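Local coordinates for putative cobalamin synthesis related protein (Corynebacterium diphtheriae, PDB 2NPN) that binds S-adenosylmethionine and probably acts as a tetrapyrrole methyltransferase, a precorrin-6A synthase, in cobalamin biosynthesis, at residues H84-R96 with R121-H133. Numbering follows the deposited sequence. Where two conformers were deposited one is given.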
loop_
_atom_site.group_PDB
_atom_site.type_symbol
_atom_site.label_atom_id
_atom_site.label_comp_id
_atom_site.label_asym_id
_atom_site.label_seq_id
_atom_site.Cartn_x
_atom_site.Cartn_y
_atom_site.Cartn_z
ATOM N N HIS A 84 -10.062 -11.745 14.558
ATOM C CA HIS A 84 -8.614 -11.593 14.776
ATOM C C HIS A 84 -7.986 -12.770 15.515
ATOM O O HIS A 84 -6.882 -13.187 15.173
ATOM C CB HIS A 84 -8.303 -10.280 15.496
ATOM C CG HIS A 84 -8.614 -9.075 14.667
ATOM N ND1 HIS A 84 -8.608 -7.795 15.173
ATOM C CD2 HIS A 84 -8.959 -8.967 13.362
ATOM C CE1 HIS A 84 -8.920 -6.945 14.209
ATOM N NE2 HIS A 84 -9.124 -7.632 13.098
ATOM N N ALA A 85 -8.689 -13.313 16.509
ATOM C CA ALA A 85 -8.205 -14.492 17.234
ATOM C C ALA A 85 -8.163 -15.703 16.312
ATOM O O ALA A 85 -7.179 -16.452 16.290
ATOM C CB ALA A 85 -9.093 -14.782 18.450
ATOM N N GLU A 86 -9.227 -15.895 15.543
ATOM C CA GLU A 86 -9.278 -17.015 14.613
ATOM C C GLU A 86 -8.219 -16.872 13.521
ATOM O O GLU A 86 -7.577 -17.850 13.158
ATOM C CB GLU A 86 -10.647 -17.120 13.959
ATOM C CG GLU A 86 -10.713 -18.206 12.874
ATOM C CD GLU A 86 -10.190 -19.569 13.322
ATOM O OE1 GLU A 86 -10.730 -20.122 14.315
ATOM O OE2 GLU A 86 -9.272 -20.102 12.651
ATOM N N ARG A 87 -8.081 -15.663 12.979
ATOM C CA ARG A 87 -7.032 -15.380 11.986
ATOM C C ARG A 87 -5.641 -15.685 12.551
ATOM O O ARG A 87 -4.799 -16.237 11.852
ATOM C CB ARG A 87 -7.115 -13.928 11.496
ATOM C CG ARG A 87 -6.108 -13.563 10.414
ATOM C CD ARG A 87 -6.249 -12.123 10.009
ATOM N NE ARG A 87 -6.017 -11.221 11.139
ATOM C CZ ARG A 87 -6.310 -9.923 11.147
ATOM N NH1 ARG A 87 -6.861 -9.344 10.085
ATOM N NH2 ARG A 87 -6.033 -9.190 12.218
ATOM N N ALA A 88 -5.401 -15.359 13.810
ATOM C CA ALA A 88 -4.092 -15.607 14.417
ATOM C C ALA A 88 -3.788 -17.105 14.456
ATOM O O ALA A 88 -2.692 -17.542 14.090
ATOM C CB ALA A 88 -4.027 -15.014 15.808
ATOM N N HIS A 89 -4.779 -17.887 14.866
ATOM C CA HIS A 89 -4.619 -19.330 14.958
ATOM C C HIS A 89 -4.374 -19.918 13.561
ATOM O O HIS A 89 -3.520 -20.796 13.394
ATOM C CB HIS A 89 -5.861 -19.962 15.620
ATOM C CG HIS A 89 -5.764 -21.445 15.796
ATOM N ND1 HIS A 89 -4.613 -22.074 16.231
ATOM C CD2 HIS A 89 -6.673 -22.427 15.588
ATOM C CE1 HIS A 89 -4.823 -23.380 16.283
ATOM N NE2 HIS A 89 -6.066 -23.619 15.902
ATOM N N LEU A 90 -5.133 -19.432 12.581
ATOM C CA LEU A 90 -5.043 -19.840 11.165
ATOM C C LEU A 90 -3.642 -19.594 10.589
ATOM O O LEU A 90 -3.041 -20.434 9.920
ATOM C CB LEU A 90 -6.033 -18.993 10.369
ATOM C CG LEU A 90 -6.425 -19.287 8.925
ATOM C CD1 LEU A 90 -7.075 -20.668 8.804
ATOM C CD2 LEU A 90 -7.411 -18.214 8.453
ATOM N N LEU A 91 -3.143 -18.394 10.831
ATOM C CA LEU A 91 -1.818 -17.999 10.328
ATOM C C LEU A 91 -0.715 -18.844 10.958
ATOM O O LEU A 91 0.173 -19.328 10.267
ATOM C CB LEU A 91 -1.537 -16.514 10.568
ATOM C CG LEU A 91 -2.272 -15.484 9.700
ATOM C CD1 LEU A 91 -2.008 -14.078 10.211
ATOM C CD2 LEU A 91 -1.847 -15.624 8.252
ATOM N N ALA A 92 -0.782 -19.034 12.267
ATOM C CA ALA A 92 0.257 -19.794 12.948
ATOM C C ALA A 92 0.260 -21.238 12.509
ATOM O O ALA A 92 1.322 -21.794 12.256
ATOM C CB ALA A 92 0.117 -19.675 14.451
ATOM N N SER A 93 -0.927 -21.828 12.396
ATOM C CA SER A 93 -1.059 -23.220 11.962
ATOM C C SER A 93 -0.551 -23.394 10.535
ATOM O O SER A 93 0.157 -24.352 10.229
ATOM C CB SER A 93 -2.513 -23.681 12.054
ATOM O OG SER A 93 -3.006 -23.519 13.368
ATOM N N THR A 94 -0.902 -22.445 9.668
ATOM C CA THR A 94 -0.511 -22.500 8.264
ATOM C C THR A 94 1.011 -22.431 8.137
ATOM O O THR A 94 1.622 -23.185 7.369
ATOM C CB THR A 94 -1.177 -21.393 7.443
ATOM O OG1 THR A 94 -2.601 -21.598 7.448
ATOM C CG2 THR A 94 -0.727 -21.434 6.002
ATOM N N ILE A 95 1.614 -21.534 8.915
ATOM C CA ILE A 95 3.072 -21.353 8.896
ATOM C C ILE A 95 3.782 -22.628 9.347
ATOM O O ILE A 95 4.716 -23.108 8.707
ATOM C CB ILE A 95 3.480 -20.139 9.749
ATOM C CG1 ILE A 95 3.014 -18.854 9.038
ATOM C CG2 ILE A 95 5.008 -20.082 9.960
ATOM C CD1 ILE A 95 3.149 -17.590 9.893
ATOM N N ARG A 96 3.321 -23.197 10.446
ATOM C CA ARG A 96 3.950 -24.413 10.975
ATOM C C ARG A 96 3.765 -25.603 10.052
ATOM O O ARG A 96 4.642 -26.477 9.997
ATOM C CB ARG A 96 3.436 -24.714 12.379
ATOM C CG ARG A 96 3.782 -23.651 13.412
ATOM C CD ARG A 96 3.358 -24.092 14.769
ATOM N NE ARG A 96 3.853 -23.221 15.835
ATOM C CZ ARG A 96 3.100 -22.478 16.645
ATOM N NH1 ARG A 96 1.776 -22.448 16.539
ATOM N NH2 ARG A 96 3.681 -21.760 17.585
ATOM N N ARG A 121 1.875 -5.364 12.298
ATOM C CA ARG A 121 1.122 -5.385 13.564
ATOM C C ARG A 121 0.427 -6.721 13.745
ATOM O O ARG A 121 0.450 -7.306 14.839
ATOM C CB ARG A 121 0.069 -4.261 13.570
ATOM C CG ARG A 121 0.589 -2.866 13.896
ATOM C CD ARG A 121 -0.536 -1.939 14.395
ATOM N NE ARG A 121 -1.757 -2.027 13.584
ATOM C CZ ARG A 121 -1.957 -1.427 12.408
ATOM N NH1 ARG A 121 -1.029 -0.658 11.843
ATOM N NH2 ARG A 121 -3.108 -1.610 11.783
ATOM N N ILE A 122 -0.223 -7.191 12.686
ATOM C CA ILE A 122 -0.918 -8.473 12.734
ATOM C C ILE A 122 0.072 -9.588 13.039
ATOM O O ILE A 122 -0.202 -10.468 13.879
ATOM C CB ILE A 122 -1.727 -8.740 11.432
ATOM C CG1 ILE A 122 -2.877 -7.733 11.323
ATOM C CG2 ILE A 122 -2.269 -10.162 11.386
ATOM C CD1 ILE A 122 -3.603 -7.701 9.975
ATOM N N ILE A 123 1.232 -9.566 12.389
ATOM C CA ILE A 123 2.235 -10.607 12.608
ATOM C C ILE A 123 2.711 -10.598 14.054
ATOM O O ILE A 123 2.878 -11.642 14.688
ATOM C CB ILE A 123 3.430 -10.429 11.621
ATOM C CG1 ILE A 123 3.010 -10.869 10.235
ATOM C CG2 ILE A 123 4.668 -11.227 12.064
ATOM C CD1 ILE A 123 3.897 -10.330 9.099
ATOM N N GLU A 124 2.936 -9.409 14.588
ATOM C CA GLU A 124 3.428 -9.298 15.962
ATOM C C GLU A 124 2.383 -9.825 16.976
ATOM O O GLU A 124 2.724 -10.550 17.919
ATOM C CB GLU A 124 3.797 -7.841 16.239
ATOM C CG GLU A 124 5.188 -7.321 15.683
ATOM C CD GLU A 124 5.923 -8.210 14.639
ATOM O OE1 GLU A 124 5.949 -7.827 13.426
ATOM O OE2 GLU A 124 6.540 -9.248 15.044
ATOM N N HIS A 125 1.116 -9.472 16.770
ATOM C CA HIS A 125 0.026 -9.958 17.612
ATOM C C HIS A 125 -0.039 -11.473 17.532
ATOM O O HIS A 125 -0.142 -12.147 18.562
ATOM C CB HIS A 125 -1.322 -9.347 17.189
ATOM C CG HIS A 125 -2.472 -9.783 18.044
ATOM N ND1 HIS A 125 -2.834 -9.125 19.198
ATOM C CD2 HIS A 125 -3.327 -10.827 17.921
ATOM C CE1 HIS A 125 -3.868 -9.741 19.749
ATOM N NE2 HIS A 125 -4.180 -10.782 18.996
HETATM N N MSE A 126 -0.004 -11.988 16.307
HETATM C CA MSE A 126 -0.130 -13.423 16.051
HETATM C C MSE A 126 0.995 -14.213 16.732
HETATM O O MSE A 126 0.740 -15.229 17.402
HETATM C CB MSE A 126 -0.156 -13.678 14.548
HETATM C CG MSE A 126 -0.304 -15.123 14.180
HETATM SE SE MSE A 126 1.424 -16.000 14.005
HETATM C CE MSE A 126 2.136 -15.059 12.445
ATOM N N ARG A 127 2.225 -13.730 16.592
ATOM C CA ARG A 127 3.374 -14.386 17.210
ATOM C C ARG A 127 3.213 -14.479 18.723
ATOM O O ARG A 127 3.522 -15.512 19.325
ATOM C CB ARG A 127 4.661 -13.633 16.917
ATOM C CG ARG A 127 5.282 -13.897 15.559
ATOM C CD ARG A 127 6.721 -13.384 15.539
ATOM N NE ARG A 127 6.830 -12.059 16.142
ATOM C CZ ARG A 127 7.952 -11.508 16.603
ATOM N NH1 ARG A 127 7.912 -10.281 17.120
ATOM N NH2 ARG A 127 9.114 -12.146 16.537
ATOM N N ASN A 128 2.755 -13.392 19.340
ATOM C CA ASN A 128 2.550 -13.388 20.800
ATOM C C ASN A 128 1.447 -14.332 21.273
ATOM O O ASN A 128 1.585 -14.999 22.297
ATOM C CB ASN A 128 2.235 -11.980 21.307
ATOM C CG ASN A 128 3.442 -11.058 21.247
ATOM O OD1 ASN A 128 4.582 -11.511 21.416
ATOM N ND2 ASN A 128 3.201 -9.757 21.022
ATOM N N LEU A 129 0.341 -14.346 20.544
ATOM C CA LEU A 129 -0.835 -15.119 20.928
ATOM C C LEU A 129 -0.629 -16.612 20.683
ATOM O O LEU A 129 -1.094 -17.439 21.452
ATOM C CB LEU A 129 -2.034 -14.634 20.122
ATOM C CG LEU A 129 -3.399 -15.270 20.334
ATOM C CD1 LEU A 129 -3.803 -15.194 21.795
ATOM C CD2 LEU A 129 -4.402 -14.556 19.431
ATOM N N GLU A 130 0.083 -16.943 19.611
ATOM C CA GLU A 130 0.266 -18.338 19.189
ATOM C C GLU A 130 1.636 -18.883 19.555
ATOM O O GLU A 130 1.950 -20.025 19.219
ATOM C CB GLU A 130 0.060 -18.443 17.679
ATOM C CG GLU A 130 -1.340 -18.046 17.220
ATOM C CD GLU A 130 -2.453 -18.852 17.877
ATOM O OE1 GLU A 130 -2.369 -20.106 17.925
ATOM O OE2 GLU A 130 -3.430 -18.226 18.344
ATOM N N ASP A 131 2.427 -18.079 20.266
ATOM C CA ASP A 131 3.772 -18.463 20.694
ATOM C C ASP A 131 4.601 -18.969 19.502
ATOM O O ASP A 131 5.232 -20.028 19.562
ATOM C CB ASP A 131 3.692 -19.497 21.830
ATOM C CG ASP A 131 4.790 -19.324 22.853
ATOM O OD1 ASP A 131 5.414 -18.238 22.891
ATOM O OD2 ASP A 131 5.032 -20.267 23.632
ATOM N N LEU A 132 4.573 -18.196 18.412
ATOM C CA LEU A 132 5.322 -18.526 17.199
ATOM C C LEU A 132 6.687 -17.837 17.225
ATOM O O LEU A 132 6.792 -16.597 17.086
ATOM C CB LEU A 132 4.573 -18.143 15.924
ATOM C CG LEU A 132 5.197 -18.655 14.609
ATOM C CD1 LEU A 132 4.799 -20.095 14.314
ATOM C CD2 LEU A 132 4.828 -17.734 13.463
ATOM N N HIS A 133 7.707 -18.670 17.401
ATOM C CA HIS A 133 9.087 -18.248 17.391
ATOM C C HIS A 133 9.528 -17.965 15.960
ATOM O O HIS A 133 9.544 -18.862 15.108
ATOM C CB HIS A 133 9.958 -19.334 18.024
ATOM C CG HIS A 133 9.580 -19.654 19.442
ATOM N ND1 HIS A 133 9.043 -20.865 19.815
ATOM C CD2 HIS A 133 9.632 -18.903 20.569
ATOM C CE1 HIS A 133 8.811 -20.863 21.118
ATOM N NE2 HIS A 133 9.153 -19.680 21.597
#
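Selenomethionine Met126 leaves its helix with CG opposite the backbone N (chi1 -179°) and then folds at both chi2 and chi3, which lays SE against Ala92 CB at 3.9 Å and turns CE to meet Ile95 CD1 tip to tip, 3.7 Å away. It is a knob in a hole made by Ala88, Leu91, Ala92 and Ile95; the axes of the two helical segments approach to 9.1 Å at a crossing angle of -80°, with the small Ala88 and Ala92 at the crossing. Beside it Glu130, bent at chi2, rests CB on Ala92 CB (3.5 Å) and runs its carboxylate over the backbone of His89; OE1 accepts a weak hydrogen bond from His89 ND1, 3.4 Å long. Arg96 stretches straight from CG to NE past Leu132, whose CD1 lies over one guanidinium face, 3.6 Å from NE. From the edge of that plane, NH2 gives a nearly linear hydrogen bond (2.9 Å, 174°) to Glu130 O, next to Asp131 with its positive phi. Leu132 CD2 meanwhile reaches Ile95 CD1. At the other end the Arg87 chain, kinked at chi3, presents a guanidinium face to Ile122 CD1, the two side chains crossing at about a right angle. Inward, Leu91 and Ile122 both touch Leu35 and Ile123 meets Val7, placing helices 78-98 and 119-130 together on one side of the parallel five-stranded sheet, an alpha/beta layering consistent with the N-terminal domain of tetrapyrrole methylases.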